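PDB 3H1Q: ethanolamine utilization protein EutJ from Carboxydothermus hydrogenoformans Z-2901, which binds ATP in an actin-like ATPase fold and is probably linked to ethanolamine utilization. Local coordinates for residues 13-16 and 17-21. Sequence-based numbering, arbitrary orientation.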
loop_
_atom_site.group_PDB
_atom_site.type_symbol
_atom_site.label_atom_id
_atom_site.label_comp_id
_atom_site.label_asym_id
_atom_site.label_seq_id
_atom_site.Cartn_x
_atom_site.Cartn_y
_atom_site.Cartn_z
ATOM N N LEU A 13 0.219 13.139 4.565
ATOM C CA LEU A 13 -0.597 12.023 4.963
ATOM C C LEU A 13 0.131 11.227 5.989
ATOM O O LEU A 13 -0.475 10.703 6.913
ATOM C CB LEU A 13 -0.939 11.153 3.779
ATOM C CG LEU A 13 -2.022 10.121 4.059
ATOM C CD1 LEU A 13 -3.229 10.751 4.659
ATOM C CD2 LEU A 13 -2.401 9.430 2.803
ATOM N N ASN A 14 1.438 11.152 5.872
ATOM C CA ASN A 14 2.156 10.408 6.887
ATOM C C ASN A 14 2.008 11.011 8.294
ATOM O O ASN A 14 1.862 10.283 9.292
ATOM C CB ASN A 14 3.627 10.267 6.563
ATOM C CG ASN A 14 4.329 9.465 7.595
ATOM O OD1 ASN A 14 4.029 8.299 7.727
ATOM N ND2 ASN A 14 5.236 10.076 8.370
ATOM N N ASP A 15 2.073 12.343 8.355
ATOM C CA ASP A 15 1.853 13.036 9.586
ATOM C C ASP A 15 0.413 12.996 10.077
ATOM O O ASP A 15 0.183 12.780 11.267
ATOM C CB ASP A 15 2.367 14.450 9.486
ATOM C CG ASP A 15 3.812 14.540 9.899
ATOM O OD1 ASP A 15 4.193 13.920 10.928
ATOM O OD2 ASP A 15 4.597 15.217 9.198
ATOM N N LEU A 16 -0.544 13.209 9.177
ATOM C CA LEU A 16 -1.939 13.183 9.577
ATOM C C LEU A 16 -2.153 11.867 10.314
ATOM O O LEU A 16 -2.695 11.864 11.439
ATOM C CB LEU A 16 -2.899 13.345 8.388
ATOM C CG LEU A 16 -2.774 14.676 7.612
ATOM C CD1 LEU A 16 -3.817 14.804 6.527
ATOM C CD2 LEU A 16 -2.839 15.955 8.491
ATOM N N ILE A 17 -1.658 10.773 9.718
ATOM C CA ILE A 17 -1.747 9.471 10.337
ATOM C C ILE A 17 -0.983 9.401 11.640
ATOM O O ILE A 17 -1.580 9.306 12.689
ATOM C CB ILE A 17 -1.293 8.372 9.414
ATOM C CG1 ILE A 17 -2.355 8.150 8.327
ATOM C CG2 ILE A 17 -1.088 7.121 10.211
ATOM C CD1 ILE A 17 -1.818 7.785 6.986
ATOM N N VAL A 18 0.333 9.492 11.581
ATOM C CA VAL A 18 1.167 9.353 12.765
ATOM C C VAL A 18 0.942 10.382 13.906
ATOM O O VAL A 18 0.886 10.013 15.068
ATOM C CB VAL A 18 2.653 9.309 12.379
ATOM C CG1 VAL A 18 3.498 9.111 13.609
ATOM C CG2 VAL A 18 2.916 8.205 11.385
ATOM N N ARG A 19 0.837 11.669 13.604
ATOM C CA ARG A 19 0.669 12.639 14.697
ATOM C C ARG A 19 -0.807 12.848 15.003
ATOM O O ARG A 19 -1.164 13.732 15.781
ATOM C CB ARG A 19 1.314 13.971 14.373
ATOM C CG ARG A 19 2.613 13.891 13.730
ATOM C CD ARG A 19 3.667 13.508 14.674
ATOM N NE ARG A 19 4.815 13.057 13.889
ATOM C CZ ARG A 19 5.982 12.634 14.380
ATOM N NH1 ARG A 19 6.221 12.587 15.697
ATOM N NH2 ARG A 19 6.931 12.256 13.533
ATOM N N GLU A 20 -1.655 12.029 14.370
ATOM C CA GLU A 20 -3.116 12.097 14.533
ATOM C C GLU A 20 -3.638 13.528 14.561
ATOM O O GLU A 20 -4.079 13.993 15.601
ATOM C CB GLU A 20 -3.539 11.357 15.803
ATOM C CG GLU A 20 -3.134 9.886 15.829
ATOM C CD GLU A 20 -3.556 9.163 17.109
ATOM O OE1 GLU A 20 -3.985 9.851 18.066
ATOM O OE2 GLU A 20 -3.466 7.908 17.159
ATOM N N ILE A 21 -3.532 14.239 13.442
ATOM C CA ILE A 21 -4.180 15.528 13.311
ATOM C C ILE A 21 -4.809 15.530 11.951
ATOM O O ILE A 21 -4.554 14.618 11.162
ATOM C CB ILE A 21 -3.204 16.748 13.437
ATOM C CG1 ILE A 21 -2.411 16.950 12.121
ATOM C CG2 ILE A 21 -2.390 16.701 14.763
ATOM C CD1 ILE A 21 -0.944 17.385 12.231
#
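I17, V18 and R19 donate their backbone N-H groups to the carbonyls of L13, N14 and D15 in the last turn of helix 3-18, which closes in a Schellman motif: I21 N bonds to L16 O (3.2 Å) and E20 N to I17 O (3.2 Å). E20 is the C-prime residue at positive phi (42°), where glycine is the usual choice; its side chain points away from the helix, and OE2 forms a salt bridge with K83. One turn apart, D15 and R19 form a salt bridge, R19 NE meeting D15 OD1 at 3.1 Å. The carboxylate oxygen lies near the guanidinium plane, though the two flat groups are turned 48° apart; a bend at chi2 (-75°) folds the long arginine chain back so that NE faces the acid. With an alanine at D15, R19 NE would probably lose its anionic mate and the guanidinium would be freer to swing. Buried L13 and L16 suit the side facing P51. L13 CG packs on the more exposed I17 CD1 (3.8 Å), while L16 CD2 touches exposed I21 CG1 (3.8 Å), these two chains at about a right angle. The leucines thus set the last turn on strand 51-58, while the ion pair ties its exposed side.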